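Local atomic coordinates of 4-carboxymuconolactone decarboxylase (Sinorhizobium meliloti, PDB entry 4G9Q), a protein that probably acts as a 4-carboxymuconolactone decarboxylase in benzoate breakdown and may have peroxiredoxin-like activity. Residues A[60-65]-A[94-99]; A[78-83]-A[245-250]; A[205-210]-A[221-226]; A[239-244]-A[251-256]. All blocks are in the same frame, centred on the assembly; numbering follows the deposited sequence.

The four contacts lie in one all-helical chain of a trimer. Along the chain, contacts 1 and 2 interlock: helix 73-86 of contact 2 lies between helices 51-65 and 93-102 of contact 1. Contact 3 is nested between the two segments of contact 2. Contacts 2 and 4 share helix 234-248, and their centres are about 8 Å apart. Contacts 1 and 3 are the most distant pair, with centres about 22 Å apart and no touch. Contact 1 belongs to the N-terminal half of the chain, contacts 3 and 4 to the C-terminal half. Contact 2 packs the two halves against each other in the interior, while contacts 1, 2 and 4 also meet a neighbouring subunit.

Contact 1. Residues A[60-65]-A[94-99]; sequences RLYGDV and TYYADQ
Tyr62 of helix 51-65 meets Tyr95 and Tyr96 of helix 93-102 across a wide gap between backbones. The nearest pair, Tyr62 CA and Gln99 CA, is 12.3 Å apart. Segment 60-65 ends its helix with a wider pi-type turn, in which Val65 N bonds to Arg60 O at 2.9 Å. Long aromatic side chains bridge the gap from opposite directions. Tyr62 OH and Tyr96 OH form a hydrogen bond of 2.7 Å, and either may donate. Tyr96 OH sits at the edge of the Tyr62 ring, near its plane. Tyr62 OH in turn lies in the plane of the Tyr95 ring, 3.4 Å from Tyr95 CE2. Tyr95 points its ring this way because CG is anti to the backbone N (chi1 173°). Tyr95 CD2 lies 3.7 Å above the centre of the Tyr96 ring. Gln99 CG covers one face of Tyr95, toward the rim. The hydroxyl of Tyr95 bonds instead to Pro34 O. The Tyr62 ring also stacks with Trp66. A phenylalanine in place of Tyr62 would probably leave Tyr96 OH without one of its two hydroxyl partners and weaken the link between these helices. Tyr96 OH also bonds to Tyr247 OH. The three hydroxyls therefore form a short hydrogen-bonded chain in a mostly buried setting. Its bonds are likely to reinforce one another and to limit the turning of each phenol group.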
loop_
_atom_site.group_PDB
_atom_site.type_symbol
_atom_site.label_atom_id
_atom_site.label_comp_id
_atom_site.label_asym_id
_atom_site.label_seq_id
_atom_site.Cartn_x
_atom_site.Cartn_y
_atom_site.Cartn_z
ATOM N N ARG A 60 -15.305 18.128 -10.712
ATOM C CA ARG A 60 -15.596 17.589 -9.385
ATOM C C ARG A 60 -14.459 17.817 -8.398
ATOM O O ARG A 60 -14.662 18.428 -7.349
ATOM C CB ARG A 60 -15.931 16.100 -9.463
ATOM C CG ARG A 60 -17.192 15.824 -10.257
ATOM C CD ARG A 60 -17.544 14.358 -10.232
ATOM N NE ARG A 60 -18.910 14.180 -10.707
ATOM C CZ ARG A 60 -19.545 13.014 -10.794
ATOM N NH1 ARG A 60 -18.942 11.878 -10.459
ATOM N NH2 ARG A 60 -20.799 12.995 -11.217
ATOM N N LEU A 61 -13.267 17.328 -8.727
ATOM C CA LEU A 61 -12.147 17.422 -7.794
ATOM C C LEU A 61 -11.754 18.877 -7.549
ATOM O O LEU A 61 -11.811 19.362 -6.419
ATOM C CB LEU A 61 -10.951 16.592 -8.270
ATOM C CG LEU A 61 -9.776 16.506 -7.290
ATOM C CD1 LEU A 61 -10.214 15.960 -5.925
ATOM C CD2 LEU A 61 -8.653 15.675 -7.899
ATOM N N TYR A 62 -11.396 19.583 -8.614
ATOM C CA TYR A 62 -10.995 20.974 -8.466
ATOM C C TYR A 62 -12.158 21.953 -8.383
ATOM O O TYR A 62 -12.090 22.935 -7.639
ATOM C CB TYR A 62 -9.974 21.352 -9.540
ATOM C CG TYR A 62 -8.608 20.892 -9.125
ATOM C CD1 TYR A 62 -7.787 21.717 -8.352
ATOM C CD2 TYR A 62 -8.158 19.612 -9.438
ATOM C CE1 TYR A 62 -6.541 21.295 -7.936
ATOM C CE2 TYR A 62 -6.907 19.176 -9.025
ATOM C CZ TYR A 62 -6.106 20.026 -8.278
ATOM O OH TYR A 62 -4.869 19.610 -7.868
ATOM N N GLY A 63 -13.232 21.664 -9.114
ATOM C CA GLY A 63 -14.373 22.572 -9.208
ATOM C C GLY A 63 -15.333 22.504 -8.036
ATOM O O GLY A 63 -16.112 23.439 -7.804
ATOM N N ASP A 64 -15.290 21.397 -7.296
ATOM C CA ASP A 64 -16.208 21.195 -6.178
ATOM C C ASP A 64 -15.482 20.883 -4.870
ATOM O O ASP A 64 -15.536 21.679 -3.931
ATOM C CB ASP A 64 -17.254 20.126 -6.519
ATOM C CG ASP A 64 -18.506 20.234 -5.665
ATOM O OD1 ASP A 64 -18.462 19.844 -4.482
ATOM O OD2 ASP A 64 -19.543 20.706 -6.183
ATOM N N VAL A 65 -14.798 19.741 -4.803
ATOM C CA VAL A 65 -14.151 19.315 -3.551
ATOM C C VAL A 65 -13.206 20.388 -3.001
ATOM O O VAL A 65 -13.329 20.795 -1.838
ATOM C CB VAL A 65 -13.385 17.984 -3.721
ATOM C CG1 VAL A 65 -12.749 17.543 -2.388
ATOM C CG2 VAL A 65 -14.322 16.918 -4.238
ATOM N N THR A 94 5.704 17.180 -7.066
ATOM C CA THR A 94 6.257 18.376 -7.700
ATOM C C THR A 94 5.127 19.385 -7.929
ATOM O O THR A 94 5.235 20.555 -7.540
ATOM C CB THR A 94 6.996 18.047 -9.012
ATOM O OG1 THR A 94 7.985 17.042 -8.757
ATOM C CG2 THR A 94 7.698 19.286 -9.560
ATOM N N TYR A 95 4.035 18.918 -8.524
ATOM C CA TYR A 95 2.868 19.758 -8.738
ATOM C C TYR A 95 2.208 20.144 -7.415
ATOM O O TYR A 95 1.936 21.321 -7.171
ATOM C CB TYR A 95 1.855 19.068 -9.668
ATOM C CG TYR A 95 0.554 19.822 -9.780
ATOM C CD1 TYR A 95 0.427 20.913 -10.642
ATOM C CD2 TYR A 95 -0.553 19.457 -9.010
ATOM C CE1 TYR A 95 -0.772 21.615 -10.734
ATOM C CE2 TYR A 95 -1.744 20.147 -9.095
ATOM C CZ TYR A 95 -1.851 21.224 -9.959
ATOM O OH TYR A 95 -3.035 21.906 -10.030
ATOM N N TYR A 96 1.965 19.155 -6.556
ATOM C CA TYR A 96 1.202 19.414 -5.336
ATOM C C TYR A 96 1.946 20.223 -4.279
ATOM O O TYR A 96 1.323 20.990 -3.549
ATOM C CB TYR A 96 0.580 18.133 -4.765
ATOM C CG TYR A 96 -0.733 17.812 -5.448
ATOM C CD1 TYR A 96 -1.878 18.559 -5.178
ATOM C CD2 TYR A 96 -0.819 16.791 -6.392
ATOM C CE1 TYR A 96 -3.084 18.285 -5.814
ATOM C CE2 TYR A 96 -2.020 16.508 -7.033
ATOM C CZ TYR A 96 -3.145 17.257 -6.738
ATOM O OH TYR A 96 -4.333 16.984 -7.374
ATOM N N ALA A 97 3.269 20.074 -4.218
ATOM C CA ALA A 97 4.079 20.894 -3.310
ATOM C C ALA A 97 4.116 22.338 -3.790
ATOM O O ALA A 97 4.034 23.261 -2.981
ATOM C CB ALA A 97 5.493 20.332 -3.154
ATOM N N ASP A 98 4.221 22.532 -5.106
ATOM C CA ASP A 98 4.155 23.873 -5.686
ATOM C C ASP A 98 2.817 24.529 -5.350
ATOM O O ASP A 98 2.772 25.684 -4.929
ATOM C CB ASP A 98 4.357 23.833 -7.206
ATOM C CG ASP A 98 4.249 25.211 -7.841
ATOM O OD1 ASP A 98 5.240 25.966 -7.794
ATOM O OD2 ASP A 98 3.174 25.543 -8.382
ATOM N N GLN A 99 1.731 23.782 -5.539
ATOM C CA GLN A 99 0.396 24.278 -5.213
ATOM C C GLN A 99 0.277 24.616 -3.734
ATOM O O GLN A 99 -0.349 25.612 -3.374
ATOM C CB GLN A 99 -0.679 23.265 -5.601
ATOM C CG GLN A 99 -1.012 23.231 -7.086
ATOM C CD GLN A 99 -1.596 24.537 -7.603
ATOM O OE1 GLN A 99 -2.555 25.076 -7.042
ATOM N NE2 GLN A 99 -1.019 25.048 -8.684
#

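Contact 2. Residues A[78-83]-A[245-250]; sequences LVTIAA and AFYAGW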
loop_
_atom_site.group_PDB
_atom_site.type_symbol
_atom_site.label_atom_id
_atom_site.label_comp_id
_atom_site.label_asym_id
_atom_site.label_seq_id
_atom_site.Cartn_x
_atom_site.Cartn_y
_atom_site.Cartn_z
ATOM N N LEU A 78 -1.962 20.629 2.802
ATOM C CA LEU A 78 -1.283 19.792 3.794
ATOM C C LEU A 78 -1.822 18.363 3.800
ATOM O O LEU A 78 -1.052 17.403 3.844
ATOM C CB LEU A 78 -1.389 20.397 5.197
ATOM C CG LEU A 78 -0.413 21.530 5.526
ATOM C CD1 LEU A 78 -0.826 22.177 6.839
ATOM C CD2 LEU A 78 1.030 21.027 5.590
ATOM N N VAL A 79 -3.146 18.234 3.750
ATOM C CA VAL A 79 -3.810 16.927 3.706
ATOM C C VAL A 79 -3.405 16.142 2.455
ATOM O O VAL A 79 -3.137 14.935 2.520
ATOM C CB VAL A 79 -5.345 17.090 3.767
ATOM C CG1 VAL A 79 -6.064 15.785 3.440
ATOM C CG2 VAL A 79 -5.765 17.593 5.152
ATOM N N THR A 80 -3.356 16.840 1.325
ATOM C CA THR A 80 -3.025 16.216 0.044
ATOM C C THR A 80 -1.566 15.755 0.016
ATOM O O THR A 80 -1.278 14.624 -0.390
ATOM C CB THR A 80 -3.317 17.162 -1.132
ATOM O OG1 THR A 80 -4.675 17.611 -1.040
ATOM C CG2 THR A 80 -3.119 16.441 -2.475
ATOM N N ILE A 81 -0.653 16.622 0.460
ATOM C CA ILE A 81 0.762 16.243 0.533
ATOM C C ILE A 81 0.944 15.005 1.417
ATOM O O ILE A 81 1.633 14.051 1.030
ATOM C CB ILE A 81 1.651 17.419 1.002
ATOM C CG1 ILE A 81 1.778 18.450 -0.128
ATOM C CG2 ILE A 81 3.033 16.926 1.436
ATOM C CD1 ILE A 81 2.456 19.728 0.318
ATOM N N ALA A 82 0.304 15.008 2.583
ATOM C CA ALA A 82 0.392 13.868 3.502
ATOM C C ALA A 82 -0.107 12.580 2.840
ATOM O O ALA A 82 0.542 11.532 2.942
ATOM C CB ALA A 82 -0.360 14.160 4.793
ATOM N N ALA A 83 -1.235 12.665 2.132
ATOM C CA ALA A 83 -1.794 11.506 1.425
ATOM C C ALA A 83 -0.842 10.956 0.356
ATOM O O ALA A 83 -0.609 9.737 0.280
ATOM C CB ALA A 83 -3.137 11.858 0.807
ATOM N N ALA A 245 -11.352 10.829 0.399
ATOM C CA ALA A 245 -12.103 9.872 -0.428
ATOM C C ALA A 245 -11.608 9.924 -1.872
ATOM O O ALA A 245 -11.508 8.898 -2.550
ATOM C CB ALA A 245 -13.593 10.159 -0.372
ATOM N N PHE A 246 -11.278 11.127 -2.327
ATOM C CA PHE A 246 -10.815 11.327 -3.697
ATOM C C PHE A 246 -9.355 10.954 -3.874
ATOM O O PHE A 246 -9.001 10.273 -4.837
ATOM C CB PHE A 246 -11.096 12.763 -4.153
ATOM C CG PHE A 246 -12.558 13.100 -4.165
ATOM C CD1 PHE A 246 -13.297 13.005 -5.348
ATOM C CD2 PHE A 246 -13.213 13.460 -2.992
ATOM C CE1 PHE A 246 -14.654 13.289 -5.359
ATOM C CE2 PHE A 246 -14.574 13.740 -2.994
ATOM C CZ PHE A 246 -15.297 13.652 -4.183
ATOM N N TYR A 247 -8.513 11.369 -2.930
ATOM C CA TYR A 247 -7.070 11.126 -3.037
ATOM C C TYR A 247 -6.617 9.747 -2.584
ATOM O O TYR A 247 -5.599 9.250 -3.059
ATOM C CB TYR A 247 -6.279 12.231 -2.331
ATOM C CG TYR A 247 -6.267 13.496 -3.150
ATOM C CD1 TYR A 247 -5.359 13.657 -4.196
ATOM C CD2 TYR A 247 -7.198 14.512 -2.914
ATOM C CE1 TYR A 247 -5.356 14.809 -4.975
ATOM C CE2 TYR A 247 -7.208 15.670 -3.691
ATOM C CZ TYR A 247 -6.288 15.815 -4.713
ATOM O OH TYR A 247 -6.294 16.962 -5.479
ATOM N N ALA A 248 -7.373 9.131 -1.678
ATOM C CA ALA A 248 -6.984 7.839 -1.127
ATOM C C ALA A 248 -8.021 6.748 -1.387
ATOM O O ALA A 248 -7.847 5.610 -0.951
ATOM C CB ALA A 248 -6.687 7.968 0.362
ATOM N N GLY A 249 -9.083 7.091 -2.115
ATOM C CA GLY A 249 -10.109 6.119 -2.486
ATOM C C GLY A 249 -11.263 6.090 -1.502
ATOM O O GLY A 249 -11.073 6.297 -0.300
ATOM N N TRP A 250 -12.463 5.822 -2.016
ATOM C CA TRP A 250 -13.675 5.806 -1.197
ATOM C C TRP A 250 -13.583 4.858 0.010
ATOM O O TRP A 250 -13.937 5.253 1.123
ATOM C CB TRP A 250 -14.917 5.478 -2.045
ATOM C CG TRP A 250 -15.981 6.516 -1.930
ATOM C CD1 TRP A 250 -17.142 6.439 -1.220
ATOM C CD2 TRP A 250 -15.968 7.807 -2.547
ATOM N NE1 TRP A 250 -17.862 7.612 -1.360
ATOM C CE2 TRP A 250 -17.157 8.468 -2.164
ATOM C CE3 TRP A 250 -15.058 8.472 -3.378
ATOM C CZ2 TRP A 250 -17.468 9.762 -2.599
ATOM C CZ3 TRP A 250 -15.358 9.760 -3.805
ATOM C CH2 TRP A 250 -16.561 10.389 -3.414
#
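Thr80 and Tyr247 make the tight part of this contact between helices 73-86 and 234-248. The methyl Thr80 CG2 lies over one face of the Tyr247 ring, offset toward the rim. It is 3.9 Å from the ring centroid and 18° off the normal, a CH-pi contact. Its nearest ring atom is Tyr247 CE1, at 3.7 Å. The methyl is anti to the backbone N of Thr80, and OG1 takes the position beside that N (chi1 -54°). OG1 is thus left to bond with Arg76 O and His243 NE2. The other side is looser. Ala83 CB comes only to 4.5 Å from Tyr247 CB. The backbones are nearest here, with Ala83 CA and Ala248 CA 6.8 Å apart, yet the small alanine side chains scarcely meet. This side is buried too: Ser213 of helix 200-213 touches both Ala83 and Ala248. Tyr247 OH reaches past the contact to Tyr96 OH and Trp66 NE1. A leucine here is likely to cost Tyr96 OH one of its two hydroxyl partners, leave Trp66 NE1 without this acceptor and take the ring face from the Thr80 methyl. No hydrogen bond crosses between the two segments. The contact itself is apolar, and the polar ends of Thr80 and Tyr247 are satisfied by neighbouring residues. One ring thus joins the two halves of the chain by its face and binds further partners through its hydroxyl.

Contact 3. Residues A[205-210]-A[221-226]; sequences LVTIAA and TFHLNK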
loop_
_atom_site.group_PDB
_atom_site.type_symbol
_atom_site.label_atom_id
_atom_site.label_comp_id
_atom_site.label_asym_id
_atom_site.label_seq_id
_atom_site.Cartn_x
_atom_site.Cartn_y
_atom_site.Cartn_z
ATOM N N LEU A 205 -3.020 17.103 12.007
ATOM C CA LEU A 205 -3.685 17.092 10.701
ATOM C C LEU A 205 -2.959 16.179 9.706
ATOM O O LEU A 205 -3.581 15.324 9.075
ATOM C CB LEU A 205 -3.812 18.516 10.141
ATOM C CG LEU A 205 -4.456 18.671 8.758
ATOM C CD1 LEU A 205 -5.887 18.137 8.767
ATOM C CD2 LEU A 205 -4.428 20.123 8.305
ATOM N N VAL A 206 -1.649 16.358 9.568
ATOM C CA VAL A 206 -0.882 15.521 8.638
ATOM C C VAL A 206 -0.875 14.048 9.073
ATOM O O VAL A 206 -0.916 13.154 8.227
ATOM C CB VAL A 206 0.561 16.053 8.362
ATOM C CG1 VAL A 206 0.514 17.389 7.609
ATOM C CG2 VAL A 206 1.374 16.188 9.626
ATOM N N THR A 207 -0.842 13.809 10.385
ATOM C CA THR A 207 -0.879 12.447 10.920
ATOM C C THR A 207 -2.206 11.760 10.587
ATOM O O THR A 207 -2.202 10.650 10.050
ATOM C CB THR A 207 -0.612 12.401 12.441
ATOM O OG1 THR A 207 0.609 13.093 12.723
ATOM C CG2 THR A 207 -0.501 10.957 12.933
ATOM N N ILE A 208 -3.333 12.407 10.880
ATOM C CA ILE A 208 -4.622 11.767 10.574
ATOM C C ILE A 208 -4.776 11.535 9.068
ATOM O O ILE A 208 -5.290 10.495 8.651
ATOM C CB ILE A 208 -5.869 12.471 11.220
ATOM C CG1 ILE A 208 -6.076 13.896 10.688
ATOM C CG2 ILE A 208 -5.769 12.429 12.765
ATOM C CD1 ILE A 208 -7.440 14.498 11.063
ATOM N N ALA A 209 -4.276 12.471 8.257
ATOM C CA ALA A 209 -4.345 12.326 6.797
ATOM C C ALA A 209 -3.548 11.113 6.323
ATOM O O ALA A 209 -4.038 10.311 5.521
ATOM C CB ALA A 209 -3.866 13.603 6.094
ATOM N N ALA A 210 -2.330 10.969 6.842
ATOM C CA ALA A 210 -1.466 9.849 6.473
ATOM C C ALA A 210 -2.060 8.502 6.889
ATOM O O ALA A 210 -1.958 7.523 6.146
ATOM C CB ALA A 210 -0.078 10.028 7.071
ATOM N N THR A 221 -8.187 6.779 16.364
ATOM C CA THR A 221 -8.845 7.226 17.605
ATOM C C THR A 221 -7.928 8.163 18.401
ATOM O O THR A 221 -8.307 9.297 18.718
ATOM C CB THR A 221 -9.345 6.045 18.470
ATOM O OG1 THR A 221 -10.368 5.338 17.758
ATOM C CG2 THR A 221 -9.920 6.536 19.802
ATOM N N PHE A 222 -6.718 7.696 18.698
ATOM C CA PHE A 222 -5.753 8.498 19.445
ATOM C C PHE A 222 -5.458 9.824 18.744
ATOM O O PHE A 222 -5.523 10.893 19.360
ATOM C CB PHE A 222 -4.458 7.703 19.667
ATOM C CG PHE A 222 -3.415 8.451 20.453
ATOM C CD1 PHE A 222 -3.414 8.412 21.846
ATOM C CD2 PHE A 222 -2.438 9.196 19.800
ATOM C CE1 PHE A 222 -2.451 9.108 22.576
ATOM C CE2 PHE A 222 -1.470 9.897 20.519
ATOM C CZ PHE A 222 -1.479 9.852 21.910
ATOM N N HIS A 223 -5.149 9.758 17.451
ATOM C CA HIS A 223 -4.701 10.947 16.742
ATOM C C HIS A 223 -5.793 11.936 16.366
ATOM O O HIS A 223 -5.529 13.132 16.273
ATOM C CB HIS A 223 -3.780 10.579 15.573
ATOM C CG HIS A 223 -2.440 10.100 16.032
ATOM N ND1 HIS A 223 -1.483 10.957 16.535
ATOM C CD2 HIS A 223 -1.922 8.853 16.136
ATOM C CE1 HIS A 223 -0.420 10.259 16.900
ATOM N NE2 HIS A 223 -0.664 8.980 16.672
ATOM N N LEU A 224 -7.017 11.445 16.178
ATOM C CA LEU A 224 -8.149 12.345 15.946
ATOM C C LEU A 224 -8.516 13.093 17.227
ATOM O O LEU A 224 -8.771 14.296 17.194
ATOM C CB LEU A 224 -9.356 11.603 15.370
ATOM C CG LEU A 224 -10.619 12.444 15.132
ATOM C CD1 LEU A 224 -10.365 13.601 14.165
ATOM C CD2 LEU A 224 -11.741 11.554 14.628
ATOM N N ASN A 225 -8.525 12.385 18.356
ATOM C CA ASN A 225 -8.709 13.041 19.647
ATOM C C ASN A 225 -7.658 14.120 19.856
ATOM O O ASN A 225 -7.976 15.234 20.257
ATOM C CB ASN A 225 -8.671 12.032 20.795
ATOM C CG ASN A 225 -10.000 11.349 21.015
ATOM O OD1 ASN A 225 -10.090 10.122 20.995
ATOM N ND2 ASN A 225 -11.041 12.140 21.236
ATOM N N LYS A 226 -6.407 13.786 19.548
ATOM C CA LYS A 226 -5.306 14.736 19.675
ATOM C C LYS A 226 -5.495 15.958 18.769
ATOM O O LYS A 226 -5.264 17.087 19.196
ATOM C CB LYS A 226 -3.972 14.033 19.406
ATOM C CG LYS A 226 -2.746 14.796 19.886
ATOM C CD LYS A 226 -1.489 13.934 19.772
ATOM C CE LYS A 226 -0.223 14.709 20.152
ATOM N NZ LYS A 226 -0.235 15.190 21.569
#
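Two helices, 200-213 and 220-229, whose segments here run roughly antiparallel, bring Thr207 and Ile208 against His223 and Leu224. The segment axes approach to 9.2 Å, with 149° between their directions. Ile208 CA and His223 CA are 6.2 Å apart, the nearest backbone pair. Thr207 CG2 sits over one face of the His223 imidazole, 3.8 Å from its centroid and 15° off the normal. This is a CH-pi contact. Phe222 CD2 covers the opposite face, 3.5 Å above the centre, so the imidazole is held between a methyl and a ring atom. Trp193 and Tyr120 also meet this ring. Next to Thr207, Ile208 CG2 packs on the backbone of the second helix, 3.6 Å from His223 O. The other branch of Ile208 ends at CD1, 4.4 Å from Leu224 CD1. CG1 stands between the backbone N and the carbonyl carbon (chi1 64°), which leaves CG2 beside the N. Thr207 OG1 bonds to Arg203 O and His116 NE2. Segment 78-83 has the same sequence, LVTIAA, and its Thr80 likewise pairs a methyl on an aromatic face with a hydroxyl bonded to a histidine. This likeness is consistent with an internal repeat in the helical carboxymuconolactone decarboxylase fold.

Contact 4. Residues A[239-244]-A[251-256]; sequences EVITHL and PNAMSA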
loop_
_atom_site.group_PDB
_atom_site.type_symbol
_atom_site.label_atom_id
_atom_site.label_comp_id
_atom_site.label_asym_id
_atom_site.label_seq_id
_atom_site.Cartn_x
_atom_site.Cartn_y
_atom_site.Cartn_z
ATOM N N GLU A 239 -14.264 17.246 6.664
ATOM C CA GLU A 239 -13.766 17.680 5.356
ATOM C C GLU A 239 -12.480 16.952 4.976
ATOM O O GLU A 239 -12.264 16.665 3.801
ATOM C CB GLU A 239 -13.543 19.197 5.308
ATOM C CG GLU A 239 -14.827 20.040 5.399
ATOM C CD GLU A 239 -15.742 19.921 4.179
ATOM O OE1 GLU A 239 -15.258 19.642 3.059
ATOM O OE2 GLU A 239 -16.963 20.131 4.343
ATOM N N VAL A 240 -11.635 16.670 5.969
ATOM C CA VAL A 240 -10.397 15.904 5.749
ATOM C C VAL A 240 -10.734 14.513 5.199
ATOM O O VAL A 240 -10.194 14.084 4.179
ATOM C CB VAL A 240 -9.545 15.789 7.047
ATOM C CG1 VAL A 240 -8.397 14.804 6.858
ATOM C CG2 VAL A 240 -9.004 17.155 7.456
ATOM N N ILE A 241 -11.656 13.830 5.867
ATOM C CA ILE A 241 -12.104 12.510 5.431
ATOM C C ILE A 241 -12.704 12.588 4.025
ATOM O O ILE A 241 -12.431 11.735 3.182
ATOM C CB ILE A 241 -13.107 11.894 6.431
ATOM C CG1 ILE A 241 -12.425 11.686 7.791
ATOM C CG2 ILE A 241 -13.671 10.574 5.904
ATOM C CD1 ILE A 241 -13.369 11.301 8.925
ATOM N N THR A 242 -13.508 13.619 3.781
ATOM C CA THR A 242 -14.161 13.804 2.481
ATOM C C THR A 242 -13.142 14.045 1.359
ATOM O O THR A 242 -13.224 13.440 0.283
ATOM C CB THR A 242 -15.202 14.936 2.558
ATOM O OG1 THR A 242 -16.132 14.637 3.606
ATOM C CG2 THR A 242 -15.957 15.088 1.234
ATOM N N HIS A 243 -12.167 14.912 1.626
ATOM C CA HIS A 243 -11.093 15.200 0.680
ATOM C C HIS A 243 -10.324 13.920 0.328
ATOM O O HIS A 243 -10.011 13.662 -0.840
ATOM C CB HIS A 243 -10.162 16.255 1.288
ATOM C CG HIS A 243 -9.188 16.843 0.321
ATOM N ND1 HIS A 243 -9.504 17.904 -0.503
ATOM C CD2 HIS A 243 -7.894 16.537 0.062
ATOM C CE1 HIS A 243 -8.448 18.220 -1.232
ATOM N NE2 HIS A 243 -7.461 17.400 -0.913
ATOM N N LEU A 244 -10.063 13.108 1.348
ATOM C CA LEU A 244 -9.285 11.886 1.188
ATOM C C LEU A 244 -10.024 10.759 0.469
ATOM O O LEU A 244 -9.386 9.828 -0.021
ATOM C CB LEU A 244 -8.762 11.408 2.543
ATOM C CG LEU A 244 -7.676 12.302 3.145
ATOM C CD1 LEU A 244 -7.332 11.831 4.554
ATOM C CD2 LEU A 244 -6.435 12.327 2.256
ATOM N N PRO A 251 -13.121 3.605 -0.198
ATOM C CA PRO A 251 -13.097 2.684 0.936
ATOM C C PRO A 251 -12.280 3.187 2.127
ATOM O O PRO A 251 -12.696 2.986 3.268
ATOM C CB PRO A 251 -12.493 1.415 0.337
ATOM C CG PRO A 251 -12.966 1.459 -1.095
ATOM C CD PRO A 251 -12.831 2.904 -1.469
ATOM N N ASN A 252 -11.147 3.841 1.869
ATOM C CA ASN A 252 -10.346 4.407 2.965
ATOM C C ASN A 252 -11.116 5.476 3.748
ATOM O O ASN A 252 -11.120 5.466 4.977
ATOM C CB ASN A 252 -9.005 4.955 2.465
ATOM C CG ASN A 252 -7.932 3.871 2.314
ATOM O OD1 ASN A 252 -7.079 3.961 1.432
ATOM N ND2 ASN A 252 -7.969 2.857 3.172
ATOM N N ALA A 253 -11.786 6.382 3.036
ATOM C CA ALA A 253 -12.618 7.391 3.693
ATOM C C ALA A 253 -13.772 6.743 4.456
ATOM O O ALA A 253 -14.053 7.104 5.607
ATOM C CB ALA A 253 -13.147 8.397 2.681
HETATM N N MSE A 254 -14.424 5.767 3.827
HETATM C CA MSE A 254 -15.546 5.071 4.458
HETATM C C MSE A 254 -15.132 4.355 5.743
HETATM O O MSE A 254 -15.876 4.368 6.724
HETATM C CB MSE A 254 -16.200 4.097 3.481
HETATM C CG MSE A 254 -16.836 4.795 2.305
HETATM SE SE MSE A 254 -17.842 3.568 1.203
HETATM C CE MSE A 254 -16.428 2.729 0.180
ATOM N N SER A 255 -13.945 3.750 5.735
ATOM C CA SER A 255 -13.436 3.019 6.894
ATOM C C SER A 255 -13.162 3.935 8.088
ATOM O O SER A 255 -13.255 3.501 9.239
ATOM C CB SER A 255 -12.191 2.207 6.525
ATOM O OG SER A 255 -12.546 1.096 5.712
ATOM N N ALA A 256 -12.856 5.200 7.806
ATOM C CA ALA A 256 -12.586 6.196 8.844
ATOM C C ALA A 256 -13.850 6.678 9.561
ATOM O O ALA A 256 -13.790 7.103 10.715
ATOM C CB ALA A 256 -11.822 7.383 8.255
#
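Ile241 and Ala253 bring helices 234-248 and 250-267 close together. The segment axes approach to 8.6 Å with 156° between their directions, so the two segments run nearly antiparallel. Ile241 CA and Ala253 CA are only 5.4 Å apart.

Side chains against backbone make the closest contacts. Ala253 CB lies 3.5 Å from Ile241 O. In return, Ile241 CG2 lies 3.5 Å from Ala253 O. Each residue thus sets a methyl against the carbonyl oxygen of the other.

Apolar side-chain packing adds to this. Ile241 CG2 and Ala253 CB are 3.9 Å apart. The longer branch of Ile241 runs along the other helix, and its CD1 reaches Ala256 CB at 4.3 Å. CG2 is anti to the backbone N of Ile241, and CG1 is anti to the carbonyl carbon (chi1 -63°). The two branches therefore serve different alanines. Ile212 of helix 200-213 covers Ile241 and Leu244.

No hydrogen bond crosses the contact. The polar groups of segment 239-244 have partners beyond it: the side chain of His243 leaves the helix away from segment 251-256 and bonds through ND1 to Arg76, and Glu239 forms salt bridges with Arg68 and Arg76. On the second helix, Ser255 OG bonds to Gln219 of a neighbouring subunit.

The two helices are separated by a sharp turn at Gly249, whose phi is positive. Small alanines at the interface let them pack closely. This is an antiparallel helical hairpin with a very short connection, within the C-terminal half of the carboxymuconolactone decarboxylase chain.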